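Local coordinates for proteasome accessory factor B/C (PafBC) (Paenarthrobacter aurescens, PDB 6SJ9), which acts as a transcriptional regulator of the bacterial DNA damage response and probably binds DNA through its winged helix-turn-helix domains, at residues V133-P136 against Q140-I143; G173-R178 against M212-S217; A489-A494 against F549-V554. All blocks are in the same frame, centred on the assembly; numbering follows the deposited sequence.

Interaction 1 of 3, residues V133-P136 against Q140-I143; sequences VDLP and QPRI
L135 meets Q140 and P141 within an irregular linker, without helix or strand at the contact, that carries the chain from helix 95-118 to helix 147-159, at the start of the first WYL domain. One methyl group does nearly all the work. The CD1 of L135 lies over one face of the Q140-P141 peptide bond, 3.7 Å from Q140 C. It continues onto the pyrrolidine ring, where P141 CD is 3.8 Å from L135 CD1. The contact is purely van der Waals: no hydrogen bond joins the two segments, and the backbones stay well apart, with 7.0 Å between the CA atoms of L135 and Q140. The leucine spans this gap because its chain is drawn out: CD1 stands anti to CA (chi2 177°), which sends this methyl straight on to the peptide. Q140 contributes its backbone rather than its side chain. Its CB points away, and the amide NE2 makes a weak hydrogen bond to L393 O. P141 is buried, its ring also packing against E291 and S294 of helix 285-294 and Q634 of helix 627-634, while L135 touches M630 of the latter helix. These two helices belong to the first and second WCX domains, so the linker threads between the two ferredoxin-like modules near the middle of the molecule. At the far edge of the contact, P141 CG is still 4.1 Å from L135 CD1, so the methyl meets the ring at its CD-CG side.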
ATOM      1  N   VAL A 133       9.111   3.481 -19.419  1.00132.60           N
ATOM      2  CA  VAL A 133       8.406   3.420 -18.145  1.00133.64           C
ATOM      3  C   VAL A 133       9.384   3.574 -16.984  1.00134.15           C
ATOM      4  O   VAL A 133      10.545   3.155 -17.061  1.00138.42           O
ATOM      5  CB  VAL A 133       7.622   2.098 -18.093  1.00135.48           C
ATOM      6  CG1 VAL A 133       6.947   1.887 -19.436  1.00138.39           C
ATOM      7  CG2 VAL A 133       8.548   0.940 -17.825  1.00135.97           C
ATOM      8  N   ASP A 134       8.919   4.198 -15.898  1.00127.08           N
ATOM      9  CA  ASP A 134       9.754   4.382 -14.707  1.00121.69           C
ATOM     10  C   ASP A 134       8.872   4.710 -13.510  1.00111.14           C
ATOM     11  O   ASP A 134       8.151   5.714 -13.542  1.00111.76           O
ATOM     12  CB  ASP A 134      10.778   5.519 -14.962  1.00128.35           C
ATOM     13  CG  ASP A 134      11.792   5.708 -13.822  1.00131.09           C
ATOM     14  OD1 ASP A 134      12.350   6.827 -13.714  1.00132.46           O
ATOM     15  OD2 ASP A 134      12.017   4.765 -13.028  1.00130.93           O
ATOM     16  N   LEU A 135       8.937   3.903 -12.450  1.00102.28           N
ATOM     17  CA  LEU A 135       8.103   4.182 -11.288  1.00 89.23           C
ATOM     18  C   LEU A 135       8.525   5.512 -10.664  1.00 81.98           C
ATOM     19  O   LEU A 135       9.702   5.860 -10.654  1.00 81.69           O
ATOM     20  CB  LEU A 135       8.198   3.065 -10.243  1.00 82.06           C
ATOM     21  CG  LEU A 135       7.563   1.705 -10.533  1.00 84.88           C
ATOM     22  CD1 LEU A 135       7.822   0.674  -9.410  1.00 84.95           C
ATOM     23  CD2 LEU A 135       6.066   1.917 -10.705  1.00 86.74           C
ATOM     24  N   PRO A 136       7.595   6.243 -10.074  1.00 75.75           N
ATOM     25  CA  PRO A 136       7.955   7.494  -9.397  1.00 75.00           C
ATOM     26  C   PRO A 136       8.661   7.259  -8.067  1.00 73.61           C
ATOM     27  O   PRO A 136       8.682   6.150  -7.515  1.00 71.50           O
ATOM     28  CB  PRO A 136       6.598   8.174  -9.175  1.00 73.64           C
ATOM     29  CG  PRO A 136       5.661   7.005  -9.019  1.00 71.72           C
ATOM     30  CD  PRO A 136       6.161   5.940  -9.965  1.00 72.50           C
ATOM     31  N   GLN A 140       7.969   1.358  -5.150  1.00 62.66           N
ATOM     32  CA  GLN A 140       8.724   0.190  -5.563  1.00 60.57           C
ATOM     33  C   GLN A 140       7.724  -0.863  -6.003  1.00 59.82           C
ATOM     34  O   GLN A 140       6.535  -0.761  -5.678  1.00 56.75           O
ATOM     35  CB  GLN A 140       9.582  -0.315  -4.394  1.00 59.08           C
ATOM     36  CG  GLN A 140       8.775  -0.973  -3.321  1.00 62.31           C
ATOM     37  CD  GLN A 140       9.580  -1.302  -2.082  1.00 67.55           C
ATOM     38  OE1 GLN A 140      10.784  -1.051  -2.019  1.00 73.14           O
ATOM     39  NE2 GLN A 140       8.922  -1.899  -1.100  1.00 65.59           N
ATOM     40  N   PRO A 141       8.158  -1.888  -6.743  1.00 60.04           N
ATOM     41  CA  PRO A 141       7.232  -2.974  -7.085  1.00 58.43           C
ATOM     42  C   PRO A 141       6.677  -3.617  -5.822  1.00 56.70           C
ATOM     43  O   PRO A 141       7.344  -3.715  -4.794  1.00 54.32           O
ATOM     44  CB  PRO A 141       8.103  -3.949  -7.877  1.00 54.00           C
ATOM     45  CG  PRO A 141       9.194  -3.079  -8.418  1.00 54.95           C
ATOM     46  CD  PRO A 141       9.469  -2.068  -7.384  1.00 58.91           C
ATOM     47  N   ARG A 142       5.434  -4.026  -5.887  1.00 58.62           N
ATOM     48  CA  ARG A 142       4.782  -4.567  -4.711  1.00 57.28           C
ATOM     49  C   ARG A 142       5.007  -6.075  -4.693  1.00 49.86           C
ATOM     50  O   ARG A 142       4.539  -6.799  -5.583  1.00 54.52           O
ATOM     51  CB  ARG A 142       3.300  -4.211  -4.706  1.00 67.63           C
ATOM     52  CG  ARG A 142       2.666  -4.566  -3.385  1.00 75.28           C
ATOM     53  CD  ARG A 142       3.098  -3.577  -2.333  1.00 81.95           C
ATOM     54  NE  ARG A 142       2.372  -2.320  -2.437  1.00 86.53           N
ATOM     55  CZ  ARG A 142       1.713  -1.778  -1.419  1.00 88.17           C
ATOM     56  NH1 ARG A 142       1.075  -0.628  -1.577  1.00 89.45           N
ATOM     57  NH2 ARG A 142       1.675  -2.412  -0.248  1.00 87.39           N
ATOM     58  N   ILE A 143       5.764  -6.535  -3.711  1.00 41.71           N
ATOM     59  CA  ILE A 143       6.065  -7.940  -3.559  1.00 46.10           C
ATOM     60  C   ILE A 143       5.169  -8.474  -2.476  1.00 49.38           C
ATOM     61  O   ILE A 143       5.267  -8.052  -1.325  1.00 52.76           O
ATOM     62  CB  ILE A 143       7.522  -8.200  -3.205  1.00 48.74           C
ATOM     63  CG1 ILE A 143       8.445  -7.468  -4.182  1.00 57.01           C
ATOM     64  CG2 ILE A 143       7.726  -9.747  -3.179  1.00 47.74           C
ATOM     65  CD1 ILE A 143       8.482  -8.008  -5.553  1.00 55.87           C
TER

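Interaction 2 of 3, residues G173-R178 against M212-S217; sequences GREEVR and MTTAIS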
ATOM      1  N   GLY A 173      18.120 -28.241  -3.248  1.00172.07           N
ATOM      2  CA  GLY A 173      18.348 -29.451  -4.000  1.00169.51           C
ATOM      3  C   GLY A 173      17.218 -29.688  -4.968  1.00164.19           C
ATOM      4  O   GLY A 173      16.864 -28.781  -5.728  1.00164.03           O
ATOM      5  N   ARG A 174      16.610 -30.868  -4.933  1.00158.69           N
ATOM      6  CA  ARG A 174      15.565 -31.162  -5.899  1.00152.39           C
ATOM      7  C   ARG A 174      14.239 -30.491  -5.545  1.00143.20           C
ATOM      8  O   ARG A 174      13.935 -30.226  -4.378  1.00141.91           O
ATOM      9  CB  ARG A 174      15.351 -32.678  -6.003  1.00157.23           C
ATOM     10  CG  ARG A 174      14.621 -33.335  -4.817  1.00160.48           C
ATOM     11  CD  ARG A 174      15.384 -33.307  -3.486  1.00164.76           C
ATOM     12  NE  ARG A 174      14.960 -34.392  -2.597  1.00167.25           N
ATOM     13  CZ  ARG A 174      15.359 -34.539  -1.335  1.00169.15           C
ATOM     14  NH1 ARG A 174      16.204 -33.668  -0.798  1.00170.52           N
ATOM     15  NH2 ARG A 174      14.909 -35.556  -0.607  1.00169.05           N
ATOM     16  N   GLU A 175      13.458 -30.201  -6.585  1.00134.48           N
ATOM     17  CA  GLU A 175      12.068 -29.821  -6.405  1.00114.17           C
ATOM     18  C   GLU A 175      11.327 -31.055  -5.925  1.00103.11           C
ATOM     19  O   GLU A 175      11.465 -32.138  -6.498  1.00102.82           O
ATOM     20  CB  GLU A 175      11.464 -29.273  -7.693  1.00105.84           C
ATOM     21  CG  GLU A 175       9.948 -29.157  -7.650  1.00103.01           C
ATOM     22  CD  GLU A 175       9.378 -28.461  -8.875  1.00105.64           C
ATOM     23  OE1 GLU A 175      10.176 -28.022  -9.740  1.00109.39           O
ATOM     24  OE2 GLU A 175       8.136 -28.326  -8.963  1.00103.32           O
ATOM     25  N   GLU A 176      10.526 -30.896  -4.892  1.00 95.08           N
ATOM     26  CA  GLU A 176       9.957 -32.036  -4.193  1.00 91.02           C
ATOM     27  C   GLU A 176       8.536 -31.717  -3.771  1.00 78.49           C
ATOM     28  O   GLU A 176       8.255 -30.606  -3.311  1.00 69.06           O
ATOM     29  CB  GLU A 176      10.820 -32.390  -2.976  1.00 97.71           C
ATOM     30  CG  GLU A 176      10.391 -33.606  -2.198  1.00104.23           C
ATOM     31  CD  GLU A 176      11.288 -33.840  -0.989  1.00110.93           C
ATOM     32  OE1 GLU A 176      12.193 -32.998  -0.760  1.00113.77           O
ATOM     33  OE2 GLU A 176      11.082 -34.845  -0.264  1.00112.38           O
ATOM     34  N   VAL A 177       7.635 -32.675  -3.996  1.00 75.50           N
ATOM     35  CA  VAL A 177       6.240 -32.513  -3.613  1.00 65.29           C
ATOM     36  C   VAL A 177       6.120 -32.867  -2.141  1.00 58.04           C
ATOM     37  O   VAL A 177       6.498 -33.965  -1.722  1.00 56.81           O
ATOM     38  CB  VAL A 177       5.330 -33.409  -4.473  1.00 66.10           C
ATOM     39  CG1 VAL A 177       3.873 -33.316  -4.017  1.00 57.87           C
ATOM     40  CG2 VAL A 177       5.442 -33.011  -5.941  1.00 66.49           C
ATOM     41  N   ARG A 178       5.572 -31.947  -1.354  1.00 53.25           N
ATOM     42  CA  ARG A 178       5.432 -32.142   0.081  1.00 48.77           C
ATOM     43  C   ARG A 178       3.957 -32.348   0.412  1.00 47.54           C
ATOM     44  O   ARG A 178       3.082 -31.731  -0.214  1.00 48.49           O
ATOM     45  CB  ARG A 178       5.965 -30.927   0.823  1.00 49.31           C
ATOM     46  CG  ARG A 178       7.383 -30.476   0.369  1.00 54.08           C
ATOM     47  CD  ARG A 178       8.406 -31.573   0.644  1.00 57.37           C
ATOM     48  NE  ARG A 178       8.677 -31.696   2.082  1.00 62.24           N
ATOM     49  CZ  ARG A 178       9.657 -31.002   2.703  1.00 63.19           C
ATOM     50  NH1 ARG A 178       9.891 -31.119   4.022  1.00 59.61           N
ATOM     51  NH2 ARG A 178      10.419 -30.187   1.985  1.00 60.54           N
HETATM   52  N   MSE A 212       7.801 -22.142  -2.905  1.00 62.51           N
HETATM   53  CA  MSE A 212       6.851 -23.094  -3.492  1.00 63.27           C
HETATM   54  C   MSE A 212       6.877 -22.986  -5.011  1.00 64.84           C
HETATM   55  O   MSE A 212       6.713 -21.903  -5.571  1.00 61.58           O
HETATM   56  CB  MSE A 212       5.432 -22.835  -2.979  1.00 55.81           C
HETATM   57  CG  MSE A 212       5.197 -23.279  -1.561  1.00 61.41           C
HETATM   58 SE   MSE A 212       3.465 -22.685  -0.889  1.00 70.72          SE
HETATM   59  CE  MSE A 212       3.588 -23.499   0.898  1.00 70.84           C
ATOM     60  N   THR A 213       7.060 -24.110  -5.675  1.00 67.82           N
ATOM     61  CA  THR A 213       7.124 -24.081  -7.122  1.00 74.37           C
ATOM     62  C   THR A 213       5.742 -24.042  -7.778  1.00 80.66           C
ATOM     63  O   THR A 213       5.626 -23.562  -8.916  1.00 82.23           O
ATOM     64  CB  THR A 213       7.888 -25.300  -7.589  1.00 74.17           C
ATOM     65  OG1 THR A 213       7.120 -26.439  -7.260  1.00 77.66           O
ATOM     66  CG2 THR A 213       9.151 -25.419  -6.809  1.00 74.45           C
ATOM     67  N   THR A 214       4.690 -24.486  -7.072  1.00 78.34           N
ATOM     68  CA  THR A 214       3.363 -24.695  -7.640  1.00 69.65           C
ATOM     69  C   THR A 214       2.320 -23.863  -6.916  1.00 68.83           C
ATOM     70  O   THR A 214       2.574 -23.235  -5.885  1.00 70.66           O
ATOM     71  CB  THR A 214       2.923 -26.146  -7.520  1.00 67.86           C
ATOM     72  OG1 THR A 214       2.448 -26.344  -6.189  1.00 68.20           O
ATOM     73  CG2 THR A 214       4.075 -27.085  -7.758  1.00 67.08           C
ATOM     74  N   ALA A 215       1.108 -23.912  -7.447  1.00 67.70           N
ATOM     75  CA  ALA A 215      -0.033 -23.592  -6.624  1.00 63.86           C
ATOM     76  C   ALA A 215      -0.271 -24.741  -5.642  1.00 57.04           C
ATOM     77  O   ALA A 215       0.239 -25.855  -5.788  1.00 53.92           O
ATOM     78  CB  ALA A 215      -1.274 -23.319  -7.484  1.00 63.77           C
ATOM     79  N   ILE A 216      -0.995 -24.429  -4.591  1.00 55.21           N
ATOM     80  CA  ILE A 216      -1.289 -25.414  -3.567  1.00 51.78           C
ATOM     81  C   ILE A 216      -2.498 -26.213  -4.014  1.00 50.64           C
ATOM     82  O   ILE A 216      -3.542 -25.643  -4.326  1.00 50.91           O
ATOM     83  CB  ILE A 216      -1.539 -24.686  -2.240  1.00 51.58           C
ATOM     84  CG1 ILE A 216      -0.217 -23.990  -1.835  1.00 52.72           C
ATOM     85  CG2 ILE A 216      -2.160 -25.606  -1.203  1.00 50.22           C
ATOM     86  CD1 ILE A 216      -0.318 -23.122  -0.691  1.00 54.52           C
ATOM     87  N   SER A 217      -2.379 -27.531  -4.028  1.00 51.78           N
ATOM     88  CA  SER A 217      -3.559 -28.367  -4.227  1.00 51.02           C
ATOM     89  C   SER A 217      -4.142 -28.791  -2.861  1.00 48.21           C
ATOM     90  O   SER A 217      -3.460 -29.451  -2.047  1.00 45.54           O
ATOM     91  CB  SER A 217      -3.226 -29.533  -5.150  1.00 53.16           C
ATOM     92  OG  SER A 217      -2.396 -30.484  -4.543  1.00 61.57           O
TER
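A single side-chain hydrogen bond at the protein surface, from T213 to E175, joins the two segments at the edge of the first WYL domain, which has an Sm-like fold. E175 opens the long strand 175-188; T213 lies in the connection between strands 203-208 and 217-218. The hydroxyl OG1 of T213 donates to OE2 of E175 across 2.7 Å. It comes from above the carboxylate, 62° out of its plane. The two side chains approach from opposite directions, E175 with its chain extended and CG anti to the backbone N (chi1 167°), which gives it the length to reach the threonine. The methyl adds a looser touch, T213 CG2 lying 3.7 Å from E175 CD. T214 borders the contact more distantly, its CG2 4.4 Å from E175 OE2. A valine at T213 would keep the bulk but is likely to leave the E175 carboxylate without this donor and freer to turn. On the neighbouring residue the charge goes elsewhere: E176 OE2 forms a salt bridge with R201, while its OE1 stands over the R174 guanidinium in a long pairing of charges. Strand 163-168 runs between the segments: its Y167 shares backbone hydrogen bonding with E176 and its G166 with T213, so the E175-T213 bond reaches across this strand, with helix 147-159 packed nearby against I216.

Interaction 3 of 3, residues A489-A494 against F549-V554; sequences AQAFAA and FRLDRV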
ATOM      1  N   ALA A 489      -7.555  29.132  -9.310  1.00 51.78           N
ATOM      2  CA  ALA A 489      -8.343  29.781  -8.264  1.00 50.53           C
ATOM      3  C   ALA A 489      -9.798  29.935  -8.664  1.00 45.88           C
ATOM      4  O   ALA A 489     -10.703  29.846  -7.819  1.00 41.56           O
ATOM      5  CB  ALA A 489      -7.757  31.158  -7.928  1.00 51.71           C
ATOM      6  N   GLN A 490     -10.032  30.241  -9.934  1.00 47.80           N
ATOM      7  CA  GLN A 490     -11.391  30.412 -10.418  1.00 52.44           C
ATOM      8  C   GLN A 490     -12.178  29.114 -10.301  1.00 47.40           C
ATOM      9  O   GLN A 490     -13.326  29.101  -9.843  1.00 43.46           O
ATOM     10  CB  GLN A 490     -11.365  30.880 -11.886  1.00 55.73           C
ATOM     11  CG  GLN A 490     -12.735  30.941 -12.536  1.00 58.91           C
ATOM     12  CD  GLN A 490     -12.732  31.650 -13.892  1.00 69.05           C
ATOM     13  OE1 GLN A 490     -11.984  32.609 -14.112  1.00 77.33           O
ATOM     14  NE2 GLN A 490     -13.619  31.216 -14.785  1.00 68.36           N
ATOM     15  N   ALA A 491     -11.582  28.008 -10.721  1.00 49.07           N
ATOM     16  CA  ALA A 491     -12.283  26.732 -10.587  1.00 47.72           C
ATOM     17  C   ALA A 491     -12.434  26.329  -9.107  1.00 43.22           C
ATOM     18  O   ALA A 491     -13.475  25.774  -8.701  1.00 40.43           O
ATOM     19  CB  ALA A 491     -11.539  25.677 -11.394  1.00 47.00           C
ATOM     20  N   PHE A 492     -11.422  26.635  -8.284  1.00 42.91           N
ATOM     21  CA  PHE A 492     -11.510  26.334  -6.847  1.00 41.03           C
ATOM     22  C   PHE A 492     -12.697  27.066  -6.209  1.00 39.51           C
ATOM     23  O   PHE A 492     -13.484  26.463  -5.481  1.00 41.06           O
ATOM     24  CB  PHE A 492     -10.186  26.705  -6.159  1.00 37.83           C
ATOM     25  CG  PHE A 492     -10.132  26.372  -4.704  1.00 38.15           C
ATOM     26  CD1 PHE A 492     -10.730  27.192  -3.753  1.00 40.95           C
ATOM     27  CD2 PHE A 492      -9.457  25.240  -4.278  1.00 36.96           C
ATOM     28  CE1 PHE A 492     -10.662  26.872  -2.370  1.00 41.67           C
ATOM     29  CE2 PHE A 492      -9.382  24.914  -2.924  1.00 39.57           C
ATOM     30  CZ  PHE A 492      -9.979  25.736  -1.956  1.00 39.54           C
ATOM     31  N   ALA A 493     -12.886  28.341  -6.546  1.00 39.64           N
ATOM     32  CA  ALA A 493     -13.996  29.106  -5.985  1.00 43.08           C
ATOM     33  C   ALA A 493     -15.352  28.625  -6.526  1.00 42.40           C
ATOM     34  O   ALA A 493     -16.342  28.555  -5.782  1.00 40.93           O
ATOM     35  CB  ALA A 493     -13.790  30.597  -6.291  1.00 44.70           C
ATOM     36  N   ALA A 494     -15.423  28.268  -7.805  1.00 37.67           N
ATOM     37  CA  ALA A 494     -16.715  27.798  -8.325  1.00 38.58           C
ATOM     38  C   ALA A 494     -17.113  26.454  -7.704  1.00 39.25           C
ATOM     39  O   ALA A 494     -18.277  26.247  -7.319  1.00 40.69           O
ATOM     40  CB  ALA A 494     -16.654  27.722  -9.850  1.00 40.51           C
ATOM     41  N   PHE A 549     -11.569  14.171  -9.861  1.00 37.36           N
ATOM     42  CA  PHE A 549     -10.974  14.934 -10.942  1.00 36.13           C
ATOM     43  C   PHE A 549      -9.845  15.803 -10.400  1.00 40.86           C
ATOM     44  O   PHE A 549      -9.865  16.226  -9.237  1.00 42.53           O
ATOM     45  CB  PHE A 549     -12.049  15.841 -11.589  1.00 37.18           C
ATOM     46  CG  PHE A 549     -13.271  15.074 -12.190  1.00 37.43           C
ATOM     47  CD1 PHE A 549     -14.422  14.873 -11.448  1.00 37.01           C
ATOM     48  CD2 PHE A 549     -13.263  14.654 -13.505  1.00 36.01           C
ATOM     49  CE1 PHE A 549     -15.559  14.227 -12.016  1.00 34.71           C
ATOM     50  CE2 PHE A 549     -14.379  13.990 -14.089  1.00 36.51           C
ATOM     51  CZ  PHE A 549     -15.510  13.764 -13.344  1.00 34.49           C
ATOM     52  N   ARG A 550      -8.906  16.126 -11.273  1.00 43.12           N
ATOM     53  CA  ARG A 550      -7.812  17.032 -10.953  1.00 43.35           C
ATOM     54  C   ARG A 550      -8.237  18.456 -11.268  1.00 43.43           C
ATOM     55  O   ARG A 550      -8.647  18.741 -12.399  1.00 44.85           O
ATOM     56  CB  ARG A 550      -6.550  16.693 -11.756  1.00 40.65           C
ATOM     57  CG  ARG A 550      -5.883  15.343 -11.381  1.00 44.48           C
ATOM     58  CD  ARG A 550      -4.632  15.065 -12.222  1.00 50.33           C
ATOM     59  NE  ARG A 550      -3.611  16.131 -12.142  1.00 55.39           N
ATOM     60  CZ  ARG A 550      -2.593  16.137 -11.267  1.00 56.04           C
ATOM     61  NH1 ARG A 550      -2.442  15.127 -10.405  1.00 50.02           N
ATOM     62  NH2 ARG A 550      -1.715  17.156 -11.252  1.00 55.77           N
ATOM     63  N   LEU A 551      -8.123  19.340 -10.275  1.00 41.25           N
ATOM     64  CA  LEU A 551      -8.455  20.742 -10.493  1.00 43.79           C
ATOM     65  C   LEU A 551      -7.659  21.309 -11.659  1.00 41.56           C
ATOM     66  O   LEU A 551      -8.187  22.091 -12.477  1.00 39.93           O
ATOM     67  CB  LEU A 551      -8.193  21.547  -9.220  1.00 48.75           C
ATOM     68  CG  LEU A 551      -8.859  22.923  -9.166  1.00 48.33           C
ATOM     69  CD1 LEU A 551     -10.333  22.741  -9.193  1.00 49.04           C
ATOM     70  CD2 LEU A 551      -8.505  23.593  -7.863  1.00 50.51           C
ATOM     71  N   ASP A 552      -6.389  20.910 -11.777  1.00 38.68           N
ATOM     72  CA  ASP A 552      -5.570  21.524 -12.804  1.00 42.78           C
ATOM     73  C   ASP A 552      -5.878  20.939 -14.144  1.00 44.48           C
ATOM     74  O   ASP A 552      -5.174  21.269 -15.095  1.00 45.58           O
ATOM     75  CB  ASP A 552      -4.046  21.398 -12.511  1.00 46.25           C
ATOM     76  CG  ASP A 552      -3.499  19.951 -12.557  1.00 51.42           C
ATOM     77  OD1 ASP A 552      -4.120  19.007 -13.108  1.00 53.03           O
ATOM     78  OD2 ASP A 552      -2.374  19.753 -12.032  1.00 56.38           O
ATOM     79  N   ARG A 553      -6.912  20.080 -14.247  1.00 43.59           N
ATOM     80  CA  ARG A 553      -7.373  19.637 -15.563  1.00 47.63           C
ATOM     81  C   ARG A 553      -8.735  20.195 -15.934  1.00 44.36           C
ATOM     82  O   ARG A 553      -9.255  19.858 -16.991  1.00 42.91           O
ATOM     83  CB  ARG A 553      -7.349  18.103 -15.688  1.00 46.45           C
ATOM     84  CG  ARG A 553      -5.895  17.715 -15.853  1.00 51.04           C
ATOM     85  CD  ARG A 553      -5.594  16.387 -16.470  1.00 57.50           C
ATOM     86  NE  ARG A 553      -6.629  15.746 -17.278  1.00 57.08           N
ATOM     87  CZ  ARG A 553      -6.644  14.427 -17.416  1.00 52.84           C
ATOM     88  NH1 ARG A 553      -5.690  13.727 -16.808  1.00 50.65           N
ATOM     89  NH2 ARG A 553      -7.566  13.811 -18.124  1.00 49.07           N
ATOM     90  N   VAL A 554      -9.303  21.066 -15.109  1.00 42.01           N
ATOM     91  CA  VAL A 554     -10.558  21.690 -15.461  1.00 41.79           C
ATOM     92  C   VAL A 554     -10.325  22.690 -16.571  1.00 46.48           C
ATOM     93  O   VAL A 554      -9.528  23.620 -16.418  1.00 48.25           O
ATOM     94  CB  VAL A 554     -11.167  22.369 -14.229  1.00 42.23           C
ATOM     95  CG1 VAL A 554     -12.344  23.272 -14.637  1.00 42.28           C
ATOM     96  CG2 VAL A 554     -11.614  21.295 -13.264  1.00 40.56           C
TER
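A491 and F492, in the first turn of helix 489-501, pack on L551 and V554, where the chain leaves strand 545-550 and turns into strand 554-560. The apolar contacts are made by methyl and methylene groups. L551 divides its two branches between neighbouring helix residues: CD1 lies 3.9 Å from A491 CB, and CD2 lies 3.9 Å from F492 CB. CG stands anti to the backbone N of L551 (chi1 -163°), which carries both methyls toward the helix. V554 adds its CG1, 4.1 Å from A491 CB, so the small alanine methyl sits against both a leucine and a valine. With no longer side chain at A491, the helix can come close, the CA atoms of A491 and L551 being 7.1 Å apart. The aromatic part is slighter: L551 CD2 reaches the edge of the F492 ring, near its plane, while the ring itself meets W534 edge-to-face. No hydrogen bond crosses between the segments. Polar interactions occur instead within the turn. R550 grips D552 side-on with two nitrogens, NE to OD1 and NH2 to OD2, the shorter bond, R550 NH2 to D552 OD2, being 2.8 Å. Both carboxylate oxygens are met on their syn side. Backbone bonds from R553 N to R550 O and from V554 N to L551 O close the 3-10 segment. R553, on the same turn, salt-bridges D584 and bonds to F510 O. An N-terminal helix packed on a five-stranded antiparallel sheet, with a short 3-10 turn linking the fourth strand to the fifth, is the hallmark of the Sm fold, here in the second WYL domain.

How the interactions relate
Interactions 2 and 3 belong to the two WYL domains, on opposite sides of the molecule with centres 55 Å apart, whereas interaction 1 lies in the linker near the middle, 29 Å from each. Their chemistry follows their place. The central contact and interaction 3 are partly buried and held by van der Waals contact, with no hydrogen bond between the segments, both built round a leucine, one reaching a peptide and proline ring, the other a helix. Interaction 2, at the surface, is polar and rests on one hydrogen bond. The elements differ too: loop with loop, strand with loop, and helix with 3-10 turn. None of the three touches another.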